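Phosphoacetylglucosamine mutase (Aspergillus lentulus, PDB 5O9X) interconverts the 6-phosphate and 1-phosphate of N-acetylglucosamine, and is captured here with glucose 1,6-bisphosphate. Local coordinates at residues Ala327-Tyr339 and Leu366-Glu380. The protein carries 1 engineered substitution. Residues are numbered along the deposited sequence; the frame is centred on the assembly and turned at random.
Sequences AQKLKIGVVQTAY and LHHAAMRFDVGVYFE. Unlike the reference sequence in segment 366-380: Met371 (reference Leu). With G16 (1,6-di-O-phosphono-alpha-D-glucopyranose), chain B.
Val335, on strand 332-337, packs its side chain under helix 363-370 against Leu366, Ala369 and Ala370, while its strand pairs with 375-379 in the alpha/beta domain III of the phosphohexomutase fold. Strands 332-337 and 375-379 are parallel neighbours, their axes 23° apart, and a ladder from Lys331 O to Val377 O pairs them; Val335 N to Val377 O, at 2.8 Å, is its last rung. With CG1 anti to its backbone N (chi1 180°), Val335 divides its methyls along the helix: CG1 meets Leu366 CG at 3.9 Å, while CG2 reaches Ala370 CB and the edge of the Phe373 ring. That ring lies flat over Gly333, whose CA stands 3.5 Å from the ring centroid and 8° off the normal, a CH-pi contact. On the other face of the sheet, Val375 packs its CB against Ile332 CG1. Asp374 ties the strand entrances together, OD2 accepting Lys331 N through its anti lone pair at 2.9 Å, and water 1 joins the same oxygen to Gln328 O. Beyond the C-terminal end of strand 375-379, Glu380 enters the sugar pocket, where His384 also binds the ligand: OE2 accepts O4 of G16 at 2.8 Å and OE1 accepts O3 at 2.5 Å.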
loop_
_atom_site.group_PDB
_atom_site.type_symbol
_atom_site.label_atom_id
_atom_site.label_comp_id
_atom_site.label_asym_id
_atom_site.label_seq_id
_atom_site.Cartn_x
_atom_site.Cartn_y
_atom_site.Cartn_z
ATOM N N ALA A 327 16.556 -18.678 15.420
ATOM C CA ALA A 327 15.096 -18.620 15.628
ATOM C C ALA A 327 14.713 -17.866 16.899
ATOM O O ALA A 327 13.840 -17.003 16.861
ATOM C CB ALA A 327 14.495 -19.998 15.684
ATOM N N GLN A 328 15.407 -18.183 17.995
ATOM C CA GLN A 328 15.206 -17.568 19.309
ATOM C C GLN A 328 15.489 -16.053 19.316
ATOM O O GLN A 328 14.928 -15.329 20.100
ATOM C CB GLN A 328 16.025 -18.365 20.373
ATOM C CG GLN A 328 17.579 -18.422 20.202
ATOM C CD GLN A 328 18.195 -19.023 18.866
ATOM O OE1 GLN A 328 17.806 -20.098 18.335
ATOM N NE2 GLN A 328 19.210 -18.328 18.368
ATOM N N LYS A 329 16.291 -15.564 18.375
ATOM C CA LYS A 329 16.668 -14.123 18.248
ATOM C C LYS A 329 15.850 -13.314 17.221
ATOM O O LYS A 329 15.967 -12.100 17.184
ATOM C CB LYS A 329 18.175 -13.956 17.903
ATOM C CG LYS A 329 19.135 -14.726 18.810
ATOM C CD LYS A 329 20.603 -14.361 18.607
ATOM C CE LYS A 329 21.047 -13.153 19.449
ATOM N NZ LYS A 329 22.407 -12.619 19.109
ATOM N N LEU A 330 15.068 -13.990 16.372
ATOM C CA LEU A 330 14.194 -13.323 15.396
ATOM C C LEU A 330 12.713 -13.697 15.625
ATOM O O LEU A 330 12.106 -14.395 14.818
ATOM C CB LEU A 330 14.600 -13.616 13.947
ATOM C CG LEU A 330 15.919 -13.149 13.325
ATOM C CD1 LEU A 330 15.988 -13.760 11.924
ATOM C CD2 LEU A 330 16.003 -11.634 13.221
ATOM N N LYS A 331 12.148 -13.189 16.705
ATOM C CA LYS A 331 10.696 -13.306 16.958
ATOM C C LYS A 331 9.835 -12.586 15.840
ATOM O O LYS A 331 9.866 -11.347 15.638
ATOM C CB LYS A 331 10.314 -12.837 18.397
ATOM C CG LYS A 331 11.039 -13.468 19.627
ATOM C CD LYS A 331 11.405 -14.943 19.464
ATOM C CE LYS A 331 10.451 -15.884 20.186
ATOM N NZ LYS A 331 10.735 -17.301 19.801
ATOM N N ILE A 332 9.075 -13.408 15.136
ATOM C CA ILE A 332 8.219 -12.903 14.067
ATOM C C ILE A 332 6.814 -12.610 14.615
ATOM O O ILE A 332 6.247 -13.408 15.350
ATOM C CB ILE A 332 8.124 -13.958 12.918
ATOM C CG1 ILE A 332 9.516 -14.306 12.404
ATOM C CG2 ILE A 332 7.232 -13.476 11.756
ATOM C CD1 ILE A 332 9.491 -15.590 11.603
ATOM N N GLY A 333 6.221 -11.530 14.163
ATOM C CA GLY A 333 4.816 -11.324 14.428
ATOM C C GLY A 333 4.141 -10.940 13.103
ATOM O O GLY A 333 4.786 -10.367 12.190
ATOM N N VAL A 334 2.826 -11.242 13.014
ATOM C CA VAL A 334 2.042 -10.867 11.816
ATOM C C VAL A 334 0.955 -9.819 12.144
ATOM O O VAL A 334 0.078 -10.053 13.009
ATOM C CB VAL A 334 1.416 -12.090 11.155
ATOM C CG1 VAL A 334 0.682 -11.689 9.814
ATOM C CG2 VAL A 334 2.497 -13.215 10.941
ATOM N N VAL A 335 0.971 -8.700 11.424
ATOM C CA VAL A 335 -0.036 -7.655 11.622
ATOM C C VAL A 335 -1.068 -7.820 10.520
ATOM O O VAL A 335 -0.685 -7.980 9.350
ATOM C CB VAL A 335 0.626 -6.274 11.539
ATOM C CG1 VAL A 335 -0.403 -5.161 11.739
ATOM C CG2 VAL A 335 1.664 -6.190 12.707
ATOM N N GLN A 336 -2.354 -7.782 10.914
ATOM C CA GLN A 336 -3.467 -7.954 10.007
ATOM C C GLN A 336 -4.437 -6.785 10.189
ATOM O O GLN A 336 -4.276 -5.963 11.133
ATOM C CB GLN A 336 -4.193 -9.310 10.231
ATOM C CG GLN A 336 -3.258 -10.563 10.050
ATOM C CD GLN A 336 -4.110 -11.793 10.023
ATOM O OE1 GLN A 336 -4.765 -12.137 11.008
ATOM N NE2 GLN A 336 -4.151 -12.459 8.909
ATOM N N THR A 337 -5.446 -6.716 9.317
ATOM C CA THR A 337 -6.647 -5.919 9.635
ATOM C C THR A 337 -7.868 -6.850 9.689
ATOM O O THR A 337 -7.766 -8.053 9.398
ATOM C CB THR A 337 -6.868 -4.726 8.681
ATOM O OG1 THR A 337 -7.312 -5.188 7.363
ATOM C CG2 THR A 337 -5.496 -4.006 8.446
ATOM N N ALA A 338 -9.033 -6.263 9.950
ATOM C CA ALA A 338 -10.272 -7.020 10.133
ATOM C C ALA A 338 -10.723 -7.622 8.791
ATOM O O ALA A 338 -11.483 -8.583 8.817
ATOM C CB ALA A 338 -11.340 -6.087 10.752
ATOM N N TYR A 339 -10.183 -7.152 7.647
ATOM C CA TYR A 339 -10.557 -7.703 6.345
ATOM C C TYR A 339 -9.848 -9.052 6.130
ATOM O O TYR A 339 -10.157 -9.732 5.118
ATOM C CB TYR A 339 -10.103 -6.741 5.216
ATOM C CG TYR A 339 -11.012 -5.514 5.190
ATOM C CD1 TYR A 339 -12.317 -5.634 4.697
ATOM C CD2 TYR A 339 -10.620 -4.328 5.792
ATOM C CE1 TYR A 339 -13.182 -4.566 4.701
ATOM C CE2 TYR A 339 -11.485 -3.223 5.785
ATOM C CZ TYR A 339 -12.777 -3.392 5.283
ATOM O OH TYR A 339 -13.689 -2.350 5.333
ATOM N N LEU A 366 -0.665 -0.404 10.089
ATOM C CA LEU A 366 -0.027 -1.729 10.155
ATOM C C LEU A 366 1.465 -1.600 10.439
ATOM O O LEU A 366 1.996 -2.423 11.180
ATOM C CB LEU A 366 -0.182 -2.578 8.840
ATOM C CG LEU A 366 -1.617 -3.149 8.647
ATOM C CD1 LEU A 366 -2.614 -2.142 8.004
ATOM C CD2 LEU A 366 -1.514 -4.348 7.664
ATOM N N HIS A 367 2.104 -0.635 9.776
ATOM C CA HIS A 367 3.548 -0.384 9.879
ATOM C C HIS A 367 3.853 -0.064 11.328
ATOM O O HIS A 367 4.758 -0.681 11.920
ATOM C CB HIS A 367 3.976 0.811 9.018
ATOM C CG HIS A 367 5.424 1.179 9.179
ATOM N ND1 HIS A 367 5.838 2.362 9.761
ATOM C CD2 HIS A 367 6.558 0.493 8.864
ATOM C CE1 HIS A 367 7.162 2.387 9.796
ATOM N NE2 HIS A 367 7.617 1.258 9.278
ATOM N N HIS A 368 3.067 0.851 11.892
ATOM C CA HIS A 368 3.153 1.171 13.371
ATOM C C HIS A 368 3.185 -0.033 14.271
ATOM O O HIS A 368 4.056 -0.108 15.143
ATOM C CB HIS A 368 2.043 2.136 13.846
ATOM C CG HIS A 368 2.201 2.618 15.274
ATOM N ND1 HIS A 368 1.587 2.004 16.360
ATOM C CD2 HIS A 368 2.855 3.699 15.783
ATOM C CE1 HIS A 368 1.886 2.660 17.473
ATOM N NE2 HIS A 368 2.648 3.696 17.151
ATOM N N ALA A 369 2.251 -0.984 14.103
ATOM C CA ALA A 369 2.160 -2.166 14.984
ATOM C C ALA A 369 3.288 -3.153 14.739
ATOM O O ALA A 369 3.693 -3.905 15.667
ATOM C CB ALA A 369 0.803 -2.890 14.804
ATOM N N ALA A 370 3.740 -3.205 13.480
ATOM C CA ALA A 370 4.777 -4.142 13.078
ATOM C C ALA A 370 6.132 -3.766 13.708
ATOM O O ALA A 370 6.959 -4.657 13.875
ATOM C CB ALA A 370 4.907 -4.170 11.572
ATOM N N MET A 371 6.322 -2.487 14.092
ATOM C CA MET A 371 7.559 -2.050 14.829
ATOM C C MET A 371 7.738 -2.775 16.152
ATOM O O MET A 371 8.821 -2.759 16.727
ATOM C CB MET A 371 7.623 -0.540 15.119
ATOM C CG MET A 371 7.237 0.432 14.021
ATOM S SD MET A 371 8.564 1.144 13.015
ATOM C CE MET A 371 8.990 -0.229 11.932
ATOM N N ARG A 372 6.718 -3.458 16.647
ATOM C CA ARG A 372 6.854 -4.107 17.950
ATOM C C ARG A 372 7.582 -5.472 17.900
ATOM O O ARG A 372 7.880 -6.052 18.943
ATOM C CB ARG A 372 5.490 -4.173 18.651
ATOM C CG ARG A 372 4.920 -2.751 18.775
ATOM C CD ARG A 372 3.762 -2.530 19.740
ATOM N NE ARG A 372 3.802 -3.354 20.960
ATOM C CZ ARG A 372 2.809 -3.431 21.857
ATOM N NH1 ARG A 372 1.693 -2.724 21.692
ATOM N NH2 ARG A 372 2.922 -4.215 22.927
ATOM N N PHE A 373 7.862 -5.965 16.681
ATOM C CA PHE A 373 8.467 -7.289 16.468
ATOM C C PHE A 373 9.897 -7.106 15.958
ATOM O O PHE A 373 10.204 -6.042 15.418
ATOM C CB PHE A 373 7.606 -8.068 15.441
ATOM C CG PHE A 373 6.210 -8.291 15.943
ATOM C CD1 PHE A 373 5.982 -9.146 16.998
ATOM C CD2 PHE A 373 5.109 -7.616 15.364
ATOM C CE1 PHE A 373 4.687 -9.343 17.513
ATOM C CE2 PHE A 373 3.799 -7.814 15.872
ATOM C CZ PHE A 373 3.591 -8.674 16.939
ATOM N N ASP A 374 10.737 -8.142 16.114
ATOM C CA ASP A 374 12.055 -8.192 15.445
ATOM C C ASP A 374 11.803 -8.227 13.938
ATOM O O ASP A 374 12.400 -7.476 13.167
ATOM C CB ASP A 374 12.853 -9.491 15.863
ATOM C CG ASP A 374 13.133 -9.612 17.420
ATOM O OD1 ASP A 374 13.428 -8.588 18.059
ATOM O OD2 ASP A 374 13.075 -10.751 17.979
ATOM N N VAL A 375 10.910 -9.133 13.519
ATOM C CA VAL A 375 10.501 -9.231 12.084
ATOM C C VAL A 375 8.951 -8.957 12.059
ATOM O O VAL A 375 8.195 -9.744 12.616
ATOM C CB VAL A 375 10.816 -10.653 11.548
ATOM C CG1 VAL A 375 10.407 -10.769 10.102
ATOM C CG2 VAL A 375 12.345 -10.995 11.723
ATOM N N GLY A 376 8.500 -7.865 11.463
ATOM C CA GLY A 376 7.047 -7.608 11.541
ATOM C C GLY A 376 6.491 -7.828 10.105
ATOM O O GLY A 376 6.788 -7.049 9.156
ATOM N N VAL A 377 5.717 -8.886 9.924
ATOM C CA VAL A 377 5.202 -9.165 8.573
ATOM C C VAL A 377 3.850 -8.438 8.570
ATOM O O VAL A 377 3.007 -8.695 9.446
ATOM C CB VAL A 377 4.994 -10.648 8.351
ATOM C CG1 VAL A 377 4.335 -10.909 6.962
ATOM C CG2 VAL A 377 6.345 -11.358 8.426
ATOM N N TYR A 378 3.624 -7.518 7.625
ATOM C CA TYR A 378 2.280 -6.920 7.581
ATOM C C TYR A 378 1.690 -6.756 6.179
ATOM O O TYR A 378 2.298 -6.140 5.327
ATOM C CB TYR A 378 2.245 -5.603 8.348
ATOM C CG TYR A 378 3.195 -4.516 7.892
ATOM C CD1 TYR A 378 2.760 -3.419 7.078
ATOM C CD2 TYR A 378 4.510 -4.558 8.309
ATOM C CE1 TYR A 378 3.694 -2.417 6.706
ATOM C CE2 TYR A 378 5.429 -3.590 7.929
ATOM C CZ TYR A 378 5.009 -2.524 7.195
ATOM O OH TYR A 378 6.018 -1.640 6.931
ATOM N N PHE A 379 0.545 -7.382 5.950
ATOM C CA PHE A 379 -0.213 -7.254 4.680
ATOM C C PHE A 379 -1.680 -6.926 4.959
ATOM O O PHE A 379 -2.195 -7.439 5.947
ATOM C CB PHE A 379 -0.066 -8.535 3.818
ATOM C CG PHE A 379 1.240 -8.606 3.068
ATOM C CD1 PHE A 379 1.294 -8.292 1.730
ATOM C CD2 PHE A 379 2.435 -8.975 3.746
ATOM C CE1 PHE A 379 2.501 -8.322 1.019
ATOM C CE2 PHE A 379 3.666 -9.000 3.068
ATOM C CZ PHE A 379 3.660 -8.690 1.684
ATOM N N GLU A 380 -2.356 -6.175 4.076
ATOM C CA GLU A 380 -3.780 -6.114 4.075
ATOM C C GLU A 380 -4.221 -7.136 3.075
ATOM O O GLU A 380 -3.430 -7.445 2.147
ATOM C CB GLU A 380 -4.242 -4.691 3.663
ATOM C CG GLU A 380 -3.829 -3.700 4.764
ATOM C CD GLU A 380 -4.273 -2.289 4.429
ATOM O OE1 GLU A 380 -3.610 -1.623 3.604
ATOM O OE2 GLU A 380 -5.275 -1.859 4.978
HETATM C C1 G16 B . -5.502 2.690 0.356
HETATM C C2 G16 B . -4.644 2.438 1.592
HETATM C C3 G16 B . -4.860 0.978 2.105
HETATM C C4 G16 B . -6.310 0.628 2.386
HETATM C C5 G16 B . -7.111 0.893 1.118
HETATM C C6 G16 B . -8.611 0.875 1.301
HETATM O O1 G16 B . -5.080 1.807 -0.689
HETATM O O2 G16 B . -3.222 2.706 1.388
HETATM O O3 G16 B . -4.025 0.806 3.179
HETATM O O4 G16 B . -6.555 -0.798 2.761
HETATM O O5 G16 B . -6.942 2.254 0.655
HETATM O O6 G16 B . -8.942 1.937 2.304
HETATM P P G16 B . -10.503 2.235 2.630
HETATM O O1P G16 B . -11.201 0.897 2.968
HETATM O O2P G16 B . -11.150 2.816 1.350
HETATM O O3P G16 B . -10.566 3.314 3.731
HETATM P "P'" G16 B . -4.524 2.341 -2.134
HETATM O O1X G16 B . -3.727 3.649 -1.880
HETATM O O2X G16 B . -5.774 2.745 -2.980
HETATM O O3X G16 B . -3.852 1.203 -2.823
HETATM O O HOH W 1 14.050 -12.408 20.419
HETATM O O HOH W 2 -1.015 -9.883 7.239
HETATM O O HOH W 3 -4.446 -8.669 6.904
HETATM O O HOH W 4 -7.387 -3.264 5.538
#